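Local structure of proteasome assembly chaperone family protein (Pyrococcus furiosus, 3VR0) at residues A59-E64 / K86-Y91; P33-G38 / D101-T106. The protein acts as an archaeal proteasome activator and is a PAC2-family homologue of proteasome assembly chaperones. All blocks are in the same frame, centred on the assembly; numbering follows the deposited sequence.

Contact 1: residues A59-E64 / K86-Y91; sequences AKKFAE and KNEFYY
Backbone bonds pair Lys60 with Tyr91 in both directions, and farther along Phe89 N donates to Ala63 O. Between them Phe89 O takes Phe62 N at 2.9 Å and, weakly, Ala63 N, so two residues of one strand face a single residue of the other. Charges gather on the face that carries Lys61, Glu64 and Glu88. Lys61, its chain bent at chi3 (75°), brings NZ to Glu88 OE2 from above the carboxylate plane (3.2 Å) and to Glu64 OE1 on its syn side, 33° out of plane (3.0 Å). Lys86 NZ adds a long, weak bridge to Glu64 OE1 and a longer one to Glu88 OE2, and also pairs with Glu83; Glu64 OE2 bonds to Tyr25. Glu88 OE1 receives Tyr90 OH at 2.8 Å, and Lys61 CB lies over the Tyr90 ring face. Were Glu88 shortened to an alanine, the Tyr90 hydroxyl would probably lose this acceptor, and Lys61 NZ and Lys86 NZ, 4.2 Å apart, would be less well screened from each other. Tyr91 turns its ring edge toward the Phe62 face in an offset edge-to-face pair, planes at 81°, and Lys60 CD runs alongside Tyr91. The whole is an antiparallel strand pair interrupted by a classic beta bulge at Phe62 and Ala63.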
ATOM      1  N   ALA C  59     -22.217  23.775 -19.757  1.00 30.02           N
ATOM      2  CA  ALA C  59     -20.802  23.854 -19.566  1.00 27.89           C
ATOM      3  C   ALA C  59     -20.124  22.920 -20.562  1.00 26.83           C
ATOM      4  O   ALA C  59     -20.658  21.876 -20.919  1.00 25.37           O
ATOM      5  CB  ALA C  59     -20.424  23.481 -18.077  1.00 28.09           C
ATOM      6  N   LYS C  60     -18.932  23.291 -21.010  1.00 25.67           N
ATOM      7  CA  LYS C  60     -18.279  22.501 -22.047  1.00 25.64           C
ATOM      8  C   LYS C  60     -17.126  21.689 -21.516  1.00 23.81           C
ATOM      9  O   LYS C  60     -16.267  22.223 -20.810  1.00 23.22           O
ATOM     10  CB  LYS C  60     -17.714  23.461 -23.128  1.00 25.67           C
ATOM     11  CG  LYS C  60     -17.359  22.740 -24.409  1.00 33.77           C
ATOM     12  CD  LYS C  60     -15.990  23.156 -24.919  1.00 43.00           C
ATOM     13  CE  LYS C  60     -15.898  23.002 -26.446  1.00 49.42           C
ATOM     14  NZ  LYS C  60     -15.339  21.666 -26.862  1.00 52.61           N
ATOM     15  N   LYS C  61     -17.044  20.425 -21.896  1.00 24.01           N
ATOM     16  CA  LYS C  61     -15.905  19.636 -21.442  1.00 24.96           C
ATOM     17  C   LYS C  61     -14.597  20.066 -22.116  1.00 24.35           C
ATOM     18  O   LYS C  61     -14.552  20.099 -23.342  1.00 23.28           O
ATOM     19  CB  LYS C  61     -16.074  18.174 -21.760  1.00 24.69           C
ATOM     20  CG  LYS C  61     -14.810  17.417 -21.350  1.00 28.64           C
ATOM     21  CD  LYS C  61     -15.034  15.929 -21.122  1.00 34.71           C
ATOM     22  CE  LYS C  61     -15.192  15.190 -22.412  1.00 37.69           C
ATOM     23  NZ  LYS C  61     -15.418  13.741 -22.102  1.00 44.43           N
ATOM     24  N   PHE C  62     -13.536  20.290 -21.327  1.00 22.76           N
ATOM     25  CA  PHE C  62     -12.231  20.653 -21.905  1.00 22.08           C
ATOM     26  C   PHE C  62     -10.988  19.877 -21.486  1.00 22.49           C
ATOM     27  O   PHE C  62      -9.926  20.077 -22.099  1.00 23.13           O
ATOM     28  CB  PHE C  62     -11.936  22.130 -21.747  1.00 21.14           C
ATOM     29  CG  PHE C  62     -11.588  22.570 -20.325  1.00 19.69           C
ATOM     30  CD1 PHE C  62     -10.311  22.956 -20.011  1.00 14.37           C
ATOM     31  CD2 PHE C  62     -12.575  22.644 -19.337  1.00 19.16           C
ATOM     32  CE1 PHE C  62     -10.005  23.407 -18.779  1.00 19.08           C
ATOM     33  CE2 PHE C  62     -12.284  23.120 -18.087  1.00 18.50           C
ATOM     34  CZ  PHE C  62     -10.996  23.473 -17.794  1.00 21.96           C
ATOM     35  N   ALA C  63     -11.087  19.028 -20.455  1.00 20.81           N
ATOM     36  CA  ALA C  63      -9.952  18.192 -20.051  1.00 20.86           C
ATOM     37  C   ALA C  63     -10.422  16.908 -19.347  1.00 21.59           C
ATOM     38  O   ALA C  63     -11.503  16.868 -18.789  1.00 19.99           O
ATOM     39  CB  ALA C  63      -9.026  18.967 -19.130  1.00 18.69           C
ATOM     40  N   GLU C  64      -9.613  15.860 -19.389  1.00 22.62           N
ATOM     41  CA  GLU C  64      -9.914  14.743 -18.530  1.00 25.34           C
ATOM     42  C   GLU C  64      -8.696  14.186 -17.787  1.00 24.32           C
ATOM     43  O   GLU C  64      -7.543  14.311 -18.238  1.00 23.60           O
ATOM     44  CB  GLU C  64     -10.878  13.699 -19.185  1.00 26.19           C
ATOM     45  CG  GLU C  64     -10.479  13.123 -20.448  1.00 33.48           C
ATOM     46  CD  GLU C  64     -11.679  12.588 -21.283  1.00 41.22           C
ATOM     47  OE1 GLU C  64     -12.883  12.725 -20.898  1.00 43.05           O
ATOM     48  OE2 GLU C  64     -11.385  12.006 -22.345  1.00 45.16           O
ATOM     49  N   LYS C  86     -11.906   7.932 -14.797  1.00 22.08           N
ATOM     50  CA  LYS C  86     -11.417   9.259 -15.115  1.00 23.05           C
ATOM     51  C   LYS C  86     -12.230  10.309 -14.383  1.00 22.96           C
ATOM     52  O   LYS C  86     -13.310  10.007 -13.821  1.00 23.22           O
ATOM     53  CB  LYS C  86     -11.494   9.472 -16.656  1.00 23.08           C
ATOM     54  CG  LYS C  86     -12.968   9.639 -17.176  1.00 25.05           C
ATOM     55  CD  LYS C  86     -13.068   9.593 -18.733  1.00 29.24           C
ATOM     56  CE  LYS C  86     -14.505   9.903 -19.158  1.00 32.17           C
ATOM     57  NZ  LYS C  86     -14.644   9.836 -20.641  1.00 37.40           N
ATOM     58  N   ASN C  87     -11.678  11.513 -14.319  1.00 22.24           N
ATOM     59  CA  ASN C  87     -12.447  12.687 -13.928  1.00 23.03           C
ATOM     60  C   ASN C  87     -12.503  13.595 -15.176  1.00 23.68           C
ATOM     61  O   ASN C  87     -11.648  13.466 -16.095  1.00 22.93           O
ATOM     62  CB  ASN C  87     -11.790  13.436 -12.764  1.00 21.77           C
ATOM     63  CG  ASN C  87     -11.679  12.581 -11.487  1.00 24.28           C
ATOM     64  OD1 ASN C  87     -10.933  12.951 -10.580  1.00 24.04           O
ATOM     65  ND2 ASN C  87     -12.420  11.439 -11.416  1.00 19.65           N
ATOM     66  N   GLU C  88     -13.471  14.507 -15.195  1.00 23.09           N
ATOM     67  CA  GLU C  88     -13.692  15.353 -16.354  1.00 24.32           C
ATOM     68  C   GLU C  88     -13.781  16.753 -15.868  1.00 23.13           C
ATOM     69  O   GLU C  88     -14.397  16.988 -14.824  1.00 23.63           O
ATOM     70  CB  GLU C  88     -15.006  14.992 -17.037  1.00 25.41           C
ATOM     71  CG  GLU C  88     -15.042  13.594 -17.639  1.00 32.11           C
ATOM     72  CD  GLU C  88     -16.416  13.252 -18.267  1.00 45.63           C
ATOM     73  OE1 GLU C  88     -17.494  13.674 -17.730  1.00 49.87           O
ATOM     74  OE2 GLU C  88     -16.420  12.560 -19.319  1.00 50.19           O
ATOM     75  N   PHE C  89     -13.162  17.681 -16.595  1.00 20.96           N
ATOM     76  CA  PHE C  89     -13.293  19.088 -16.289  1.00 20.51           C
ATOM     77  C   PHE C  89     -14.162  19.760 -17.365  1.00 21.53           C
ATOM     78  O   PHE C  89     -13.942  19.537 -18.567  1.00 21.04           O
ATOM     79  CB  PHE C  89     -11.929  19.780 -16.271  1.00 19.80           C
ATOM     80  CG  PHE C  89     -11.021  19.327 -15.180  1.00 17.56           C
ATOM     81  CD1 PHE C  89     -10.895  20.084 -13.983  1.00 18.74           C
ATOM     82  CD2 PHE C  89     -10.235  18.197 -15.345  1.00 19.00           C
ATOM     83  CE1 PHE C  89     -10.000  19.684 -12.975  1.00 21.87           C
ATOM     84  CE2 PHE C  89      -9.334  17.773 -14.307  1.00 19.38           C
ATOM     85  CZ  PHE C  89      -9.218  18.510 -13.151  1.00 19.17           C
ATOM     86  N   TYR C  90     -15.131  20.571 -16.919  1.00 21.83           N
ATOM     87  CA  TYR C  90     -16.017  21.345 -17.796  1.00 23.18           C
ATOM     88  C   TYR C  90     -15.814  22.811 -17.486  1.00 23.90           C
ATOM     89  O   TYR C  90     -15.511  23.171 -16.336  1.00 24.96           O
ATOM     90  CB  TYR C  90     -17.497  21.005 -17.530  1.00 24.31           C
ATOM     91  CG  TYR C  90     -17.872  19.616 -17.971  1.00 24.79           C
ATOM     92  CD1 TYR C  90     -18.575  19.400 -19.139  1.00 27.45           C
ATOM     93  CD2 TYR C  90     -17.494  18.516 -17.218  1.00 26.94           C
ATOM     94  CE1 TYR C  90     -18.894  18.103 -19.546  1.00 31.76           C
ATOM     95  CE2 TYR C  90     -17.807  17.237 -17.602  1.00 29.25           C
ATOM     96  CZ  TYR C  90     -18.493  17.032 -18.761  1.00 32.39           C
ATOM     97  OH  TYR C  90     -18.786  15.738 -19.110  1.00 38.20           O
ATOM     98  N   TYR C  91     -15.979  23.686 -18.467  1.00 23.47           N
ATOM     99  CA  TYR C  91     -15.948  25.108 -18.103  1.00 23.66           C
ATOM    100  C   TYR C  91     -17.217  25.848 -18.522  1.00 24.13           C
ATOM    101  O   TYR C  91     -17.955  25.427 -19.437  1.00 23.13           O
ATOM    102  CB  TYR C  91     -14.721  25.801 -18.715  1.00 23.57           C
ATOM    103  CG  TYR C  91     -14.878  26.103 -20.217  1.00 23.61           C
ATOM    104  CD1 TYR C  91     -15.402  27.340 -20.662  1.00 25.95           C
ATOM    105  CD2 TYR C  91     -14.530  25.148 -21.159  1.00 24.96           C
ATOM    106  CE1 TYR C  91     -15.534  27.623 -22.042  1.00 30.08           C
ATOM    107  CE2 TYR C  91     -14.630  25.397 -22.514  1.00 28.92           C
ATOM    108  CZ  TYR C  91     -15.154  26.634 -22.959  1.00 31.68           C
ATOM    109  OH  TYR C  91     -15.250  26.840 -24.307  1.00 33.10           O
TER
HETATM  110  O   HOH W   1     -13.025  10.222 -23.584  1.00 50.54           O

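Contact 2: residues P33-G38 / D101-T106; sequences PIFIEG and DLIIVT
With CG of Phe35 anti to its amide nitrogen (chi1 -177°), the ring lies against side chains of the neighbouring strand, its CE1 3.6 Å from Val105 CG1. That methyl stands between N and C of its own backbone (chi1 62°) and also touches CB of Glu37. The carbonyl oxygen of Ile103 lies at the edge of the Phe35 ring, near its plane, and Ile103 CG2 packs on Phe35 CD1; the CD1 methyl of Ile103 reaches Pro33 CG (3.8 Å), the two side chains running side by side. Phe89 adjoins Phe35, Ile103 and Val105 on this face. On the other, Leu102 CD2 fits against Ile34 CB and Ile36 CD1, and Ile104 CG1 rests on Ile36 CB at 4.0 Å, with Leu53 of helix 45-57 covering Ile36 and Ile104. The backbone ladder alternates: Ile34 N to Asp101 O, Ile103 N to Ile34 O, Ile36 N to Ile103 O (2.6 Å, 174°), Val105 N to Ile36 O and Gly38 N to Val105 O. Past it, Thr106 OG1 donates to Gly38 O at 2.8 Å. Largely apolar on both faces, save for Glu37, whose OE2 bonds to Leu39 N, this is a parallel strand pair inside a mixed sheet flanked by helices.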
ATOM      1  N   PRO C  33     -11.494  31.930 -12.727  1.00 23.85           N
ATOM      2  CA  PRO C  33     -12.717  31.191 -12.498  1.00 22.83           C
ATOM      3  C   PRO C  33     -12.839  30.661 -11.067  1.00 23.12           C
ATOM      4  O   PRO C  33     -11.857  30.659 -10.274  1.00 22.66           O
ATOM      5  CB  PRO C  33     -12.618  30.053 -13.498  1.00 22.04           C
ATOM      6  CG  PRO C  33     -11.125  29.846 -13.684  1.00 23.26           C
ATOM      7  CD  PRO C  33     -10.493  31.151 -13.491  1.00 24.37           C
ATOM      8  N   ILE C  34     -14.045  30.256 -10.702  1.00 23.22           N
ATOM      9  CA  ILE C  34     -14.218  29.552  -9.445  1.00 22.93           C
ATOM     10  C   ILE C  34     -14.153  28.079  -9.838  1.00 22.74           C
ATOM     11  O   ILE C  34     -14.761  27.684 -10.845  1.00 21.96           O
ATOM     12  CB  ILE C  34     -15.543  29.937  -8.725  1.00 24.22           C
ATOM     13  CG1 ILE C  34     -15.482  31.415  -8.228  1.00 22.78           C
ATOM     14  CG2 ILE C  34     -15.844  28.965  -7.538  1.00 21.92           C
ATOM     15  CD1 ILE C  34     -16.829  31.989  -7.773  1.00 21.51           C
ATOM     16  N   PHE C  35     -13.371  27.300  -9.077  1.00 21.40           N
ATOM     17  CA  PHE C  35     -13.287  25.850  -9.256  1.00 20.97           C
ATOM     18  C   PHE C  35     -14.342  25.122  -8.432  1.00 21.09           C
ATOM     19  O   PHE C  35     -14.315  25.150  -7.217  1.00 23.13           O
ATOM     20  CB  PHE C  35     -11.863  25.409  -8.847  1.00 20.14           C
ATOM     21  CG  PHE C  35     -11.566  23.933  -9.026  1.00 19.46           C
ATOM     22  CD1 PHE C  35     -12.170  23.193 -10.013  1.00 18.06           C
ATOM     23  CD2 PHE C  35     -10.582  23.306  -8.219  1.00 17.90           C
ATOM     24  CE1 PHE C  35     -11.874  21.837 -10.187  1.00 22.20           C
ATOM     25  CE2 PHE C  35     -10.292  21.938  -8.391  1.00 17.28           C
ATOM     26  CZ  PHE C  35     -10.930  21.211  -9.363  1.00 18.23           C
ATOM     27  N   ILE C  36     -15.230  24.400  -9.071  1.00 21.70           N
ATOM     28  CA  ILE C  36     -16.260  23.710  -8.366  1.00 21.20           C
ATOM     29  C   ILE C  36     -16.083  22.192  -8.452  1.00 22.12           C
ATOM     30  O   ILE C  36     -15.921  21.651  -9.562  1.00 21.50           O
ATOM     31  CB  ILE C  36     -17.651  24.043  -8.937  1.00 22.95           C
ATOM     32  CG1 ILE C  36     -17.889  25.558  -8.900  1.00 23.20           C
ATOM     33  CG2 ILE C  36     -18.785  23.367  -8.081  1.00 20.99           C
ATOM     34  CD1 ILE C  36     -19.234  25.924  -9.453  1.00 27.31           C
ATOM     35  N   GLU C  37     -16.147  21.510  -7.285  1.00 21.92           N
ATOM     36  CA  GLU C  37     -15.899  20.041  -7.228  1.00 22.45           C
ATOM     37  C   GLU C  37     -17.129  19.238  -6.816  1.00 22.19           C
ATOM     38  O   GLU C  37     -17.723  19.490  -5.762  1.00 23.15           O
ATOM     39  CB  GLU C  37     -14.718  19.698  -6.320  1.00 21.71           C
ATOM     40  CG  GLU C  37     -14.532  18.167  -6.101  1.00 23.76           C
ATOM     41  CD  GLU C  37     -15.357  17.633  -4.939  1.00 27.44           C
ATOM     42  OE1 GLU C  37     -15.637  18.414  -4.027  1.00 30.37           O
ATOM     43  OE2 GLU C  37     -15.797  16.459  -4.943  1.00 31.72           O
ATOM     44  N   GLY C  38     -17.501  18.295  -7.661  1.00 22.54           N
ATOM     45  CA  GLY C  38     -18.569  17.338  -7.371  1.00 23.43           C
ATOM     46  C   GLY C  38     -18.176  15.936  -7.822  1.00 24.28           C
ATOM     47  O   GLY C  38     -18.724  15.386  -8.776  1.00 24.32           O
ATOM     48  N   ASP C 101     -16.605  33.218 -14.338  1.00 24.64           N
ATOM     49  CA  ASP C 101     -16.336  31.983 -15.055  1.00 23.39           C
ATOM     50  C   ASP C 101     -16.183  30.760 -14.062  1.00 23.25           C
ATOM     51  O   ASP C 101     -15.749  30.945 -12.886  1.00 19.68           O
ATOM     52  CB  ASP C 101     -15.018  32.141 -15.798  1.00 22.88           C
ATOM     53  CG  ASP C 101     -15.066  33.231 -16.914  1.00 25.07           C
ATOM     54  OD1 ASP C 101     -16.175  33.631 -17.368  1.00 27.51           O
ATOM     55  OD2 ASP C 101     -13.975  33.690 -17.295  1.00 24.81           O
ATOM     56  N   LEU C 102     -16.491  29.547 -14.567  1.00 21.83           N
ATOM     57  CA  LEU C 102     -16.418  28.317 -13.764  1.00 22.59           C
ATOM     58  C   LEU C 102     -15.569  27.262 -14.417  1.00 23.28           C
ATOM     59  O   LEU C 102     -15.567  27.136 -15.653  1.00 24.11           O
ATOM     60  CB  LEU C 102     -17.800  27.712 -13.481  1.00 21.04           C
ATOM     61  CG  LEU C 102     -18.770  28.750 -12.863  1.00 23.32           C
ATOM     62  CD1 LEU C 102     -20.186  28.218 -12.771  1.00 23.05           C
ATOM     63  CD2 LEU C 102     -18.238  29.246 -11.495  1.00 22.82           C
ATOM     64  N   ILE C 103     -14.865  26.503 -13.561  1.00 22.41           N
ATOM     65  CA  ILE C 103     -14.389  25.155 -13.895  1.00 21.38           C
ATOM     66  C   ILE C 103     -15.078  24.177 -12.923  1.00 21.57           C
ATOM     67  O   ILE C 103     -15.077  24.393 -11.680  1.00 21.46           O
ATOM     68  CB  ILE C 103     -12.840  25.043 -13.716  1.00 21.85           C
ATOM     69  CG1 ILE C 103     -12.126  26.089 -14.577  1.00 20.04           C
ATOM     70  CG2 ILE C 103     -12.312  23.548 -13.997  1.00 17.51           C
ATOM     71  CD1 ILE C 103     -10.623  26.104 -14.405  1.00 18.04           C
ATOM     72  N   ILE C 104     -15.619  23.096 -13.481  1.00 20.16           N
ATOM     73  CA  ILE C 104     -16.340  22.145 -12.707  1.00 20.39           C
ATOM     74  C   ILE C 104     -15.734  20.777 -12.978  1.00 19.90           C
ATOM     75  O   ILE C 104     -15.578  20.390 -14.116  1.00 19.38           O
ATOM     76  CB  ILE C 104     -17.869  22.134 -13.043  1.00 20.32           C
ATOM     77  CG1 ILE C 104     -18.472  23.522 -12.850  1.00 22.12           C
ATOM     78  CG2 ILE C 104     -18.611  21.065 -12.152  1.00 20.01           C
ATOM     79  CD1 ILE C 104     -19.849  23.704 -13.573  1.00 25.18           C
ATOM     80  N   VAL C 105     -15.346  20.068 -11.924  1.00 19.51           N
ATOM     81  CA  VAL C 105     -14.820  18.718 -12.113  1.00 19.72           C
ATOM     82  C   VAL C 105     -15.832  17.731 -11.557  1.00 21.11           C
ATOM     83  O   VAL C 105     -16.427  17.975 -10.511  1.00 21.77           O
ATOM     84  CB  VAL C 105     -13.428  18.500 -11.419  1.00 19.80           C
ATOM     85  CG1 VAL C 105     -13.503  18.683  -9.883  1.00 18.08           C
ATOM     86  CG2 VAL C 105     -12.850  17.135 -11.752  1.00 19.96           C
ATOM     87  N   THR C 106     -16.021  16.640 -12.275  1.00 22.55           N
ATOM     88  CA  THR C 106     -16.729  15.470 -11.780  1.00 24.71           C
ATOM     89  C   THR C 106     -16.037  14.218 -12.352  1.00 24.23           C
ATOM     90  O   THR C 106     -14.993  14.308 -12.983  1.00 23.95           O
ATOM     91  CB  THR C 106     -18.268  15.531 -12.118  1.00 25.98           C
ATOM     92  OG1 THR C 106     -18.968  14.525 -11.377  1.00 31.90           O
ATOM     93  CG2 THR C 106     -18.585  15.329 -13.616  1.00 26.02           C
TER

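In the fold
After strand 21-24 the chain lays down 33-38, passes through helix 45-57 and enters 59-64. Contact 1 closes the shorter loop, whose return to 86-91 passes through the small two-stranded sheet of 73-76 and 82-84. The next strand of the chain holds 101-106, and contact 2 closes the longer loop around the first, so contact 1 is nested inside it. Strands 87-92 and 102-107 are antiparallel neighbours in the one mixed sheet, probably joined by backbone bonds such as Tyr90 N to Ile104 O (2.8 Å), so both contacts belong to it, their centres 9 Å apart. Contact 2 leads on through 34-37 to strand 137-145, and contact 1 continues outward to strand 21-24.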